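Local coordinates for Serine/threonine-protein acetyltransferase HopZ1a (PDB 5KLP) that acetylates serine, threonine and lysine residues of target proteins using acetyl-CoA, with inositol hexakisphosphate as cofactor, and so impairs the host microtubule network and host immunity, at residues Glu179-Ala184 against Ala249-Asp254; Ala145-Ala150 against Thr229-Leu234; Thr161-Ser166 against Val242-Ala247; Ala205-Ile210 against Asp254-Asp259. The protein carries 10 engineered substitutions. All coordinates share one frame; numbering follows the deposited sequence.

Contact 1 of 4, residues Glu179-Ala184 against Ala249-Asp254. Engineered in segment 179-184: A183 (natural residue Gln), A184 (natural residue Lys).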
loop_
_atom_site.group_PDB
_atom_site.type_symbol
_atom_site.label_atom_id
_atom_site.label_comp_id
_atom_site.label_asym_id
_atom_site.label_seq_id
_atom_site.Cartn_x
_atom_site.Cartn_y
_atom_site.Cartn_z
ATOM N N GLU A 179 4.499 -8.190 -3.585
ATOM C CA GLU A 179 5.257 -7.069 -4.119
ATOM C C GLU A 179 4.524 -6.480 -5.320
ATOM O O GLU A 179 4.393 -7.149 -6.329
ATOM C CB GLU A 179 6.661 -7.532 -4.512
ATOM C CG GLU A 179 7.481 -6.508 -5.285
ATOM C CD GLU A 179 8.828 -7.059 -5.728
ATOM O OE1 GLU A 179 9.705 -7.216 -4.852
ATOM O OE2 GLU A 179 9.000 -7.355 -6.945
ATOM N N THR A 180 4.059 -5.235 -5.241
ATOM C CA THR A 180 3.299 -4.714 -6.381
ATOM C C THR A 180 4.154 -3.906 -7.372
ATOM O O THR A 180 3.863 -3.905 -8.563
ATOM C CB THR A 180 2.111 -3.822 -5.925
ATOM O OG1 THR A 180 2.602 -2.568 -5.436
ATOM C CG2 THR A 180 1.300 -4.498 -4.821
ATOM N N GLN A 181 5.226 -3.272 -6.891
ATOM C CA GLN A 181 6.054 -2.350 -7.707
ATOM C C GLN A 181 5.264 -1.175 -8.267
ATOM O O GLN A 181 5.635 -0.603 -9.302
ATOM C CB GLN A 181 6.738 -3.094 -8.883
ATOM C CG GLN A 181 7.528 -4.345 -8.455
ATOM C CD GLN A 181 8.273 -5.010 -9.611
ATOM O OE1 GLN A 181 8.403 -4.438 -10.704
ATOM N NE2 GLN A 181 8.774 -6.224 -9.371
ATOM N N ALA A 182 4.173 -0.802 -7.602
ATOM C CA ALA A 182 3.395 0.329 -8.089
ATOM C C ALA A 182 4.132 1.653 -7.812
ATOM O O ALA A 182 4.071 2.577 -8.617
ATOM C CB ALA A 182 1.994 0.335 -7.458
ATOM N N ALA A 183 4.833 1.730 -6.683
ATOM C CA ALA A 183 5.530 2.959 -6.282
ATOM C C ALA A 183 6.886 3.052 -6.962
ATOM O O ALA A 183 7.677 2.109 -6.904
ATOM C CB ALA A 183 5.709 3.009 -4.773
ATOM N N ALA A 184 7.163 4.197 -7.571
ATOM C CA ALA A 184 8.430 4.414 -8.266
ATOM C C ALA A 184 9.534 4.822 -7.297
ATOM O O ALA A 184 10.714 4.646 -7.579
ATOM C CB ALA A 184 8.265 5.463 -9.342
ATOM N N ALA A 249 5.622 -15.256 -1.252
ATOM C CA ALA A 249 5.731 -14.007 -1.976
ATOM C C ALA A 249 5.182 -14.153 -3.389
ATOM O O ALA A 249 5.287 -15.214 -4.008
ATOM C CB ALA A 249 7.188 -13.545 -2.003
ATOM N N ALA A 250 4.614 -13.072 -3.904
ATOM C CA ALA A 250 4.114 -13.056 -5.269
ATOM C C ALA A 250 4.080 -11.636 -5.787
ATOM O O ALA A 250 4.172 -10.667 -5.020
ATOM C CB ALA A 250 2.726 -13.682 -5.353
ATOM N N PHE A 251 3.964 -11.519 -7.101
ATOM C CA PHE A 251 3.848 -10.223 -7.737
ATOM C C PHE A 251 2.402 -9.772 -7.699
ATOM O O PHE A 251 1.488 -10.581 -7.915
ATOM C CB PHE A 251 4.370 -10.283 -9.169
ATOM C CG PHE A 251 4.245 -8.988 -9.898
ATOM C CD1 PHE A 251 4.977 -7.889 -9.495
ATOM C CD2 PHE A 251 3.408 -8.874 -10.995
ATOM C CE1 PHE A 251 4.870 -6.692 -10.172
ATOM C CE2 PHE A 251 3.298 -7.672 -11.680
ATOM C CZ PHE A 251 4.026 -6.584 -11.261
ATOM N N GLY A 252 2.202 -8.488 -7.412
ATOM C CA GLY A 252 0.873 -7.932 -7.196
ATOM C C GLY A 252 -0.164 -8.239 -8.269
ATOM O O GLY A 252 -1.269 -8.673 -7.948
ATOM N N ALA A 253 0.189 -8.030 -9.537
ATOM C CA ALA A 253 -0.762 -8.222 -10.633
ATOM C C ALA A 253 -1.259 -9.659 -10.742
ATOM O O ALA A 253 -2.343 -9.896 -11.272
ATOM C CB ALA A 253 -0.149 -7.790 -11.955
ATOM N N ASP A 254 -0.479 -10.615 -10.240
ATOM C CA ASP A 254 -0.870 -12.021 -10.318
ATOM C C ASP A 254 -1.959 -12.406 -9.325
ATOM O O ASP A 254 -2.733 -13.316 -9.598
ATOM C CB ASP A 254 0.347 -12.931 -10.112
ATOM C CG ASP A 254 1.274 -12.936 -11.313
ATOM O OD1 ASP A 254 0.773 -12.776 -12.446
ATOM O OD2 ASP A 254 2.497 -13.084 -11.135
#
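The contact joins the ends of two parallel strands at the edge of the mixed sheet of this YopJ-family, clan CA-type enzyme. Strand 175-179 ends at E179, where it pairs with F251 of edge strand 248-251. E179 N donates to A250 O at 2.9 Å, a parallel-strand bond. E179 O accepts from G252 N at 2.8 Å and so bridges the end of the strand. At G252 the strand gives way to the turn of 252-255. T180 packs close there on G252, which has no side chain to intervene.

The F251 ring packs against the chain at T180 and Q181, obliquely to T180 O. Its CE1 is 3.4 Å from T180 O. Q181 crosses the ring at about a right angle, with CG in plane at the ring edge, 3.9 Å from CE1. Its amide is turned 70° from the ring. Q181 NE2 donates to E179 OE2 at 2.7 Å, which ties the amide to the carboxylate. E179 OE1 is bonded to T230 OG1 and I147 N, so the carboxylate is held at both oxygens. The E179 side chain is about 5 Å from that of E143, an active-site residue. T180 OG1, also bonded to Y196 OH, closes an ST turn by accepting from A182 N at 3.2 Å.

Contact 2 of 4, residues Ala145-Ala150 against Thr229-Leu234; sequences AVIVGA and TTLGAL
The first torsion of T230 (chi1 62°) sets OG1 between the backbone N and the carbonyl carbon, facing the loop 145-150. CG2 then lies beside the backbone N and meets V146. In V148, chi1 of 169° carries CG1 out to L234 and leaves CG2 over the first turn of the helix.

V148 N donates to T230 OG1 at 3.2 Å, with an N-H...O angle of 152°; E179 is the hydroxyl's other partner. V148 and T230 run alongside each other, head to tail. V148 CG2 comes within 3.5 Å of T230 O.

Apolar contacts surround the bond. V146 CG1 meets T230 CG2 at 3.6 Å. I147 CG2 reaches L231 CB at 4.1 Å, and V148 CG1 reaches L234 CD2 at 4.1 Å. T229 is the N-cap of the helix, its OG1 accepting from G232 N at 3.0 Å.

The contact thus joins helix 230-238 to the loop after strand 138-143, which carries active-site E143. This loop includes A150 of the CoA site, and the I147 side chain is about 4 Å from that of E143. I147 also packs on I177 of strand 175-179, A249 of strand 248-251 and H158 of helix 153-167.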
loop_
_atom_site.group_PDB
_atom_site.type_symbol
_atom_site.label_atom_id
_atom_site.label_comp_id
_atom_site.label_asym_id
_atom_site.label_seq_id
_atom_site.Cartn_x
_atom_site.Cartn_y
_atom_site.Cartn_z
ATOM N N ALA A 145 6.407 -1.046 -3.145
ATOM C CA ALA A 145 7.611 -0.861 -3.967
ATOM C C ALA A 145 8.229 -2.228 -4.266
ATOM O O ALA A 145 7.624 -3.031 -4.981
ATOM C CB ALA A 145 8.611 0.076 -3.283
ATOM N N VAL A 146 9.401 -2.522 -3.700
ATOM C CA VAL A 146 10.046 -3.811 -3.956
ATOM C C VAL A 146 10.466 -4.477 -2.655
ATOM O O VAL A 146 10.771 -3.801 -1.667
ATOM C CB VAL A 146 11.281 -3.663 -4.869
ATOM C CG1 VAL A 146 10.857 -3.237 -6.270
ATOM C CG2 VAL A 146 12.292 -2.667 -4.279
ATOM N N ILE A 147 10.465 -5.806 -2.648
ATOM C CA ILE A 147 10.838 -6.554 -1.457
ATOM C C ILE A 147 12.320 -6.401 -1.130
ATOM O O ILE A 147 12.701 -6.203 0.029
ATOM C CB ILE A 147 10.497 -8.053 -1.608
ATOM C CG1 ILE A 147 8.978 -8.245 -1.551
ATOM C CG2 ILE A 147 11.172 -8.870 -0.507
ATOM C CD1 ILE A 147 8.515 -9.668 -1.896
ATOM N N VAL A 148 13.160 -6.461 -2.155
ATOM C CA VAL A 148 14.593 -6.578 -1.913
ATOM C C VAL A 148 15.277 -5.237 -1.699
ATOM O O VAL A 148 15.908 -5.025 -0.663
ATOM C CB VAL A 148 15.280 -7.334 -3.063
ATOM C CG1 VAL A 148 16.791 -7.224 -2.948
ATOM C CG2 VAL A 148 14.817 -8.798 -3.060
ATOM N N GLY A 149 15.147 -4.331 -2.667
ATOM C CA GLY A 149 15.742 -3.013 -2.555
ATOM C C GLY A 149 17.119 -2.941 -3.178
ATOM O O GLY A 149 17.895 -3.892 -3.102
ATOM N N ALA A 150 17.427 -1.791 -3.768
ATOM C CA ALA A 150 18.648 -1.617 -4.552
ATOM C C ALA A 150 19.914 -1.889 -3.743
ATOM O O ALA A 150 20.935 -2.278 -4.301
ATOM C CB ALA A 150 18.693 -0.206 -5.146
ATOM N N THR A 229 9.181 -11.463 -8.977
ATOM C CA THR A 229 9.452 -10.402 -8.006
ATOM C C THR A 229 10.950 -10.218 -7.852
ATOM O O THR A 229 11.738 -11.082 -8.254
ATOM C CB THR A 229 8.851 -10.720 -6.620
ATOM O OG1 THR A 229 9.509 -11.867 -6.073
ATOM C CG2 THR A 229 7.344 -11.005 -6.721
ATOM N N THR A 230 11.344 -9.097 -7.257
ATOM C CA THR A 230 12.752 -8.847 -6.987
ATOM C C THR A 230 13.320 -9.920 -6.073
ATOM O O THR A 230 14.488 -10.277 -6.181
ATOM C CB THR A 230 12.967 -7.462 -6.344
ATOM O OG1 THR A 230 12.286 -7.413 -5.083
ATOM C CG2 THR A 230 12.437 -6.360 -7.275
ATOM N N LEU A 231 12.489 -10.436 -5.176
ATOM C CA LEU A 231 12.888 -11.539 -4.308
ATOM C C LEU A 231 13.178 -12.786 -5.146
ATOM O O LEU A 231 14.198 -13.465 -4.959
ATOM C CB LEU A 231 11.802 -11.824 -3.263
ATOM C CG LEU A 231 12.092 -13.071 -2.418
ATOM C CD1 LEU A 231 13.330 -12.878 -1.563
ATOM C CD2 LEU A 231 10.900 -13.440 -1.551
ATOM N N GLY A 232 12.277 -13.075 -6.075
ATOM C CA GLY A 232 12.427 -14.229 -6.945
ATOM C C GLY A 232 13.683 -14.163 -7.786
ATOM O O GLY A 232 14.370 -15.179 -7.973
ATOM N N ALA A 233 13.981 -12.970 -8.298
ATOM C CA ALA A 233 15.189 -12.757 -9.083
ATOM C C ALA A 233 16.412 -13.073 -8.242
ATOM O O ALA A 233 17.325 -13.766 -8.687
ATOM C CB ALA A 233 15.256 -11.328 -9.584
ATOM N N LEU A 234 16.417 -12.571 -7.013
ATOM C CA LEU A 234 17.565 -12.761 -6.138
ATOM C C LEU A 234 17.728 -14.240 -5.776
ATOM O O LEU A 234 18.846 -14.769 -5.749
ATOM C CB LEU A 234 17.427 -11.901 -4.878
ATOM C CG LEU A 234 18.543 -12.019 -3.838
ATOM C CD1 LEU A 234 19.876 -11.708 -4.508
ATOM C CD2 LEU A 234 18.290 -11.057 -2.692
#

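Contact 3 of 4, residues Thr161-Ser166 against Val242-Ala247; sequences TLEDLS and VMHEGA
M243, a selenomethionine, is the first residue of 242-247 to touch the helix segment. Its CG stands anti to the backbone N (chi1 175°) and lies 3.5 Å from L162 CD1, tighter than usual carbon contact. The two side chains cross at about a right angle. M243 SE is 3.8 Å from the same L162 CD1.

H244 comes next. Its ring lies alongside the helix. L162 CB approaches the ring at its edge, near the plane, 4.2 Å from CD2. E163 CB is 3.9 Å from H244 NE2. The carboxylate of E163 stays further off, with OE2 4.8 Å from NE2. The backbone here is fixed to the same helix, because N159 OD1 accepts from H244 N and N159 ND2 donates to V242 O.

From H244 to A247 the chain makes a type II beta turn. G246 takes its third position, where the positive phi of 102° suits glycine. The turn brings A247 back to the helix. A247 CB meets both methyls of L162, 3.8 Å from CD1 and 3.9 Å from CD2. M243 and A247 both pack on L162 CD1.

The type II turn just before edge strand 248-251 packs on helix 153-167, part of the alpha/beta fold.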
loop_
_atom_site.group_PDB
_atom_site.type_symbol
_atom_site.label_atom_id
_atom_site.label_comp_id
_atom_site.label_asym_id
_atom_site.label_seq_id
_atom_site.Cartn_x
_atom_site.Cartn_y
_atom_site.Cartn_z
ATOM N N THR A 161 10.844 -8.389 10.285
ATOM C CA THR A 161 9.421 -8.583 10.550
ATOM C C THR A 161 9.061 -10.070 10.605
ATOM O O THR A 161 8.404 -10.532 11.543
ATOM C CB THR A 161 8.567 -7.877 9.478
ATOM O OG1 THR A 161 8.916 -6.496 9.453
ATOM C CG2 THR A 161 7.061 -8.011 9.774
ATOM N N LEU A 162 9.518 -10.823 9.610
ATOM C CA LEU A 162 9.248 -12.257 9.566
ATOM C C LEU A 162 9.845 -12.963 10.779
ATOM O O LEU A 162 9.224 -13.851 11.383
ATOM C CB LEU A 162 9.797 -12.867 8.271
ATOM C CG LEU A 162 9.162 -12.381 6.966
ATOM C CD1 LEU A 162 9.880 -12.970 5.754
ATOM C CD2 LEU A 162 7.684 -12.760 6.924
ATOM N N GLU A 163 11.062 -12.578 11.126
ATOM C CA GLU A 163 11.739 -13.203 12.258
ATOM C C GLU A 163 10.951 -12.982 13.545
ATOM O O GLU A 163 10.740 -13.906 14.343
ATOM C CB GLU A 163 13.153 -12.651 12.391
ATOM C CG GLU A 163 13.949 -13.248 13.522
ATOM C CD GLU A 163 15.242 -12.491 13.757
ATOM O OE1 GLU A 163 15.178 -11.256 13.931
ATOM O OE2 GLU A 163 16.318 -13.128 13.768
ATOM N N ASP A 164 10.511 -11.747 13.741
ATOM C CA ASP A 164 9.763 -11.402 14.936
ATOM C C ASP A 164 8.405 -12.105 14.949
ATOM O O ASP A 164 7.995 -12.625 15.978
ATOM C CB ASP A 164 9.610 -9.874 15.051
ATOM C CG ASP A 164 10.932 -9.173 15.398
ATOM O OD1 ASP A 164 11.776 -9.798 16.082
ATOM O OD2 ASP A 164 11.127 -7.999 15.001
ATOM N N LEU A 165 7.726 -12.139 13.810
ATOM C CA LEU A 165 6.461 -12.861 13.703
ATOM C C LEU A 165 6.634 -14.323 14.121
ATOM O O LEU A 165 5.868 -14.847 14.938
ATOM C CB LEU A 165 5.927 -12.779 12.266
ATOM C CG LEU A 165 5.206 -11.475 11.892
ATOM C CD1 LEU A 165 5.024 -11.344 10.395
ATOM C CD2 LEU A 165 3.839 -11.448 12.565
ATOM N N SER A 166 7.671 -14.955 13.581
ATOM C CA SER A 166 7.956 -16.362 13.835
ATOM C C SER A 166 8.233 -16.623 15.320
ATOM O O SER A 166 7.644 -17.525 15.937
ATOM C CB SER A 166 9.138 -16.806 12.974
ATOM O OG SER A 166 9.356 -18.196 13.094
ATOM N N VAL A 242 17.156 -16.445 0.865
ATOM C CA VAL A 242 17.482 -15.084 1.299
ATOM C C VAL A 242 16.353 -14.454 2.111
ATOM O O VAL A 242 16.532 -13.400 2.720
ATOM C CB VAL A 242 17.819 -14.173 0.097
ATOM C CG1 VAL A 242 19.040 -14.695 -0.645
ATOM C CG2 VAL A 242 16.638 -14.074 -0.834
HETATM N N MSE A 243 15.193 -15.102 2.103
HETATM C CA MSE A 243 14.079 -14.716 2.962
HETATM C C MSE A 243 13.739 -15.890 3.878
HETATM O O MSE A 243 13.828 -17.036 3.457
HETATM C CB MSE A 243 12.860 -14.309 2.134
HETATM C CG MSE A 243 11.639 -14.013 2.975
HETATM SE SE MSE A 243 10.130 -13.259 1.965
HETATM C CE MSE A 243 9.309 -14.893 1.317
ATOM N N HIS A 244 13.357 -15.607 5.121
ATOM C CA HIS A 244 13.154 -16.671 6.102
ATOM C C HIS A 244 12.210 -17.718 5.555
ATOM O O HIS A 244 11.224 -17.396 4.886
ATOM C CB HIS A 244 12.652 -16.109 7.428
ATOM C CG HIS A 244 13.709 -15.372 8.186
ATOM N ND1 HIS A 244 14.874 -15.976 8.609
ATOM C CD2 HIS A 244 13.804 -14.072 8.553
ATOM C CE1 HIS A 244 15.632 -15.085 9.225
ATOM N NE2 HIS A 244 15.005 -13.921 9.206
ATOM N N GLU A 245 12.540 -18.975 5.811
ATOM C CA GLU A 245 11.850 -20.081 5.157
ATOM C C GLU A 245 10.385 -20.129 5.557
ATOM O O GLU A 245 10.035 -19.806 6.693
ATOM C CB GLU A 245 12.531 -21.400 5.512
ATOM N N GLY A 246 9.531 -20.510 4.612
ATOM C CA GLY A 246 8.104 -20.603 4.870
ATOM C C GLY A 246 7.252 -19.456 4.354
ATOM O O GLY A 246 6.128 -19.677 3.901
ATOM N N ALA A 247 7.763 -18.226 4.444
ATOM C CA ALA A 247 7.002 -17.062 4.008
ATOM C C ALA A 247 6.772 -17.097 2.504
ATOM O O ALA A 247 7.637 -17.523 1.748
ATOM C CB ALA A 247 7.707 -15.765 4.415
#

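Contact 4 of 4, residues Ala205-Ile210 against Asp254-Asp259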
loop_
_atom_site.group_PDB
_atom_site.type_symbol
_atom_site.label_atom_id
_atom_site.label_comp_id
_atom_site.label_asym_id
_atom_site.label_seq_id
_atom_site.Cartn_x
_atom_site.Cartn_y
_atom_site.Cartn_z
ATOM N N ALA A 205 -13.453 -9.800 0.064
ATOM C CA ALA A 205 -13.814 -11.168 -0.310
ATOM C C ALA A 205 -12.618 -11.851 -0.971
ATOM O O ALA A 205 -12.300 -13.006 -0.670
ATOM C CB ALA A 205 -15.047 -11.190 -1.240
ATOM N N GLN A 206 -11.937 -11.129 -1.852
ATOM C CA GLN A 206 -10.780 -11.695 -2.525
ATOM C C GLN A 206 -9.637 -11.883 -1.535
ATOM O O GLN A 206 -8.886 -12.858 -1.624
ATOM C CB GLN A 206 -10.344 -10.811 -3.690
ATOM C CG GLN A 206 -11.524 -10.252 -4.462
ATOM C CD GLN A 206 -11.105 -9.450 -5.670
ATOM O OE1 GLN A 206 -10.103 -9.761 -6.318
ATOM N NE2 GLN A 206 -11.867 -8.406 -5.979
ATOM N N PHE A 207 -9.507 -10.967 -0.580
ATOM C CA PHE A 207 -8.477 -11.134 0.435
ATOM C C PHE A 207 -8.822 -12.317 1.340
ATOM O O PHE A 207 -7.933 -13.086 1.716
ATOM C CB PHE A 207 -8.286 -9.844 1.249
ATOM C CG PHE A 207 -7.241 -8.914 0.676
ATOM C CD1 PHE A 207 -7.472 -8.223 -0.499
ATOM C CD2 PHE A 207 -6.024 -8.729 1.320
ATOM C CE1 PHE A 207 -6.497 -7.378 -1.034
ATOM C CE2 PHE A 207 -5.055 -7.872 0.799
ATOM C CZ PHE A 207 -5.293 -7.204 -0.378
ATOM N N ASP A 208 -10.110 -12.473 1.658
ATOM C CA ASP A 208 -10.587 -13.603 2.460
ATOM C C ASP A 208 -10.137 -14.923 1.860
ATOM O O ASP A 208 -9.734 -15.840 2.572
ATOM C CB ASP A 208 -12.110 -13.608 2.568
ATOM C CG ASP A 208 -12.633 -12.567 3.541
ATOM O OD1 ASP A 208 -11.829 -11.986 4.294
ATOM O OD2 ASP A 208 -13.857 -12.331 3.546
ATOM N N ASP A 209 -10.222 -15.012 0.540
ATOM C CA ASP A 209 -9.852 -16.234 -0.149
ATOM C C ASP A 209 -8.346 -16.478 -0.042
ATOM O O ASP A 209 -7.911 -17.615 0.133
ATOM C CB ASP A 209 -10.279 -16.180 -1.608
ATOM C CG ASP A 209 -10.318 -17.551 -2.239
ATOM O OD1 ASP A 209 -10.989 -18.440 -1.664
ATOM O OD2 ASP A 209 -9.671 -17.740 -3.288
ATOM N N ILE A 210 -7.549 -15.415 -0.136
ATOM C CA ILE A 210 -6.109 -15.571 0.002
ATOM C C ILE A 210 -5.772 -16.013 1.422
ATOM O O ILE A 210 -4.941 -16.897 1.622
ATOM C CB ILE A 210 -5.368 -14.285 -0.341
ATOM C CG1 ILE A 210 -5.636 -13.898 -1.795
ATOM C CG2 ILE A 210 -3.864 -14.448 -0.118
ATOM C CD1 ILE A 210 -4.975 -12.596 -2.167
ATOM N N ASP A 254 -0.479 -10.615 -10.240
ATOM C CA ASP A 254 -0.870 -12.021 -10.318
ATOM C C ASP A 254 -1.959 -12.406 -9.325
ATOM O O ASP A 254 -2.733 -13.316 -9.598
ATOM C CB ASP A 254 0.347 -12.931 -10.112
ATOM C CG ASP A 254 1.274 -12.936 -11.313
ATOM O OD1 ASP A 254 0.773 -12.776 -12.446
ATOM O OD2 ASP A 254 2.497 -13.084 -11.135
ATOM N N VAL A 255 -2.028 -11.716 -8.188
ATOM C CA VAL A 255 -2.918 -12.146 -7.111
ATOM C C VAL A 255 -3.853 -11.065 -6.552
ATOM O O VAL A 255 -4.733 -11.370 -5.755
ATOM C CB VAL A 255 -2.109 -12.724 -5.927
ATOM C CG1 VAL A 255 -1.334 -13.959 -6.362
ATOM C CG2 VAL A 255 -1.168 -11.680 -5.361
ATOM N N LEU A 256 -3.649 -9.815 -6.952
ATOM C CA LEU A 256 -4.460 -8.700 -6.461
ATOM C C LEU A 256 -5.259 -8.090 -7.611
ATOM O O LEU A 256 -4.859 -8.207 -8.763
ATOM C CB LEU A 256 -3.572 -7.634 -5.819
ATOM C CG LEU A 256 -2.730 -8.048 -4.612
ATOM C CD1 LEU A 256 -1.866 -6.869 -4.141
ATOM C CD2 LEU A 256 -3.626 -8.546 -3.488
ATOM N N PRO A 257 -6.386 -7.430 -7.298
ATOM C CA PRO A 257 -7.188 -6.754 -8.323
ATOM C C PRO A 257 -6.505 -5.508 -8.880
ATOM O O PRO A 257 -5.578 -4.981 -8.264
ATOM C CB PRO A 257 -8.462 -6.351 -7.573
ATOM C CG PRO A 257 -8.403 -7.018 -6.255
ATOM C CD PRO A 257 -6.988 -7.321 -5.960
ATOM N N VAL A 258 -6.983 -5.034 -10.025
ATOM C CA VAL A 258 -6.383 -3.891 -10.716
ATOM C C VAL A 258 -6.381 -2.628 -9.839
ATOM O O VAL A 258 -5.564 -1.723 -10.033
ATOM C CB VAL A 258 -7.116 -3.615 -12.054
ATOM C CG1 VAL A 258 -8.564 -3.171 -11.808
ATOM C CG2 VAL A 258 -6.346 -2.601 -12.901
ATOM N N ASP A 259 -7.274 -2.599 -8.850
ATOM C CA ASP A 259 -7.338 -1.524 -7.848
ATOM C C ASP A 259 -5.961 -1.112 -7.374
ATOM O O ASP A 259 -5.685 0.069 -7.161
ATOM C CB ASP A 259 -8.127 -1.994 -6.621
ATOM C CG ASP A 259 -9.553 -2.375 -6.949
ATOM O OD1 ASP A 259 -9.758 -3.212 -7.869
ATOM O OD2 ASP A 259 -10.455 -1.894 -6.237
#
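Q206 O accepts from I210 N at 3.2 Å and, weakly, from D209 N, as expected within helix 204-215. The side chain of the same residue leaves the helix and reaches P257. Its CG sits beside the backbone N (chi1 -40°) and the chain is extended from there, which together bring the amide end beside P257 CG. Q206 OE1 lies 3.2 Å from P257 CG, and Q206 NE2 is 3.7 Å from the same carbon.

One turn along, I210 points toward the other segment. Its CD1 comes to 3.8 Å from V255 O and 4.5 Å from L256 CD2. F207 enters from beside them. Its ring end reaches L256 CD2, with CZ at 3.8 Å and CE1 at 4.0 Å. The methyl meets the ring obliquely. L256 has CG beside its backbone N (chi1 -61°), and this side chain extends toward the ring.

These residues pack on the main sheet. F207 and I210 meet I140 of strand 138-143, and V255 and L256 meet I178 of strand 175-179. The F207 side chain is about 4 Å from that of A200, a residue of the inositol hexakisphosphate site. Helix 204-215 and the chain leaving strand 248-251 thus share one sheet face, the helix-on-sheet layering of an alpha/beta fold.

Overall arrangement
The first segments follow in the order contact 2, contact 3, contact 1, contact 4, and the second segments in the order 2, 3, 1, 4. In every pair of contacts the segments alternate along the chain. Contacts 1 and 2 have centres 10 Å apart and meet through E179, T230 and I147. The centres of contacts 1 and 4 are 12 Å apart; they share D254 and helix 252-255. Contacts 2 and 3, centres 15 Å apart, meet where L231 touches V242 and M243. Contacts 3 and 4, centres 22 Å apart, do not touch. Together they tie 229-259 to the loops after strands 138-143 and 175-179 and to helices 153-167 and 204-215; contacts 1 and 2 lie beside E143.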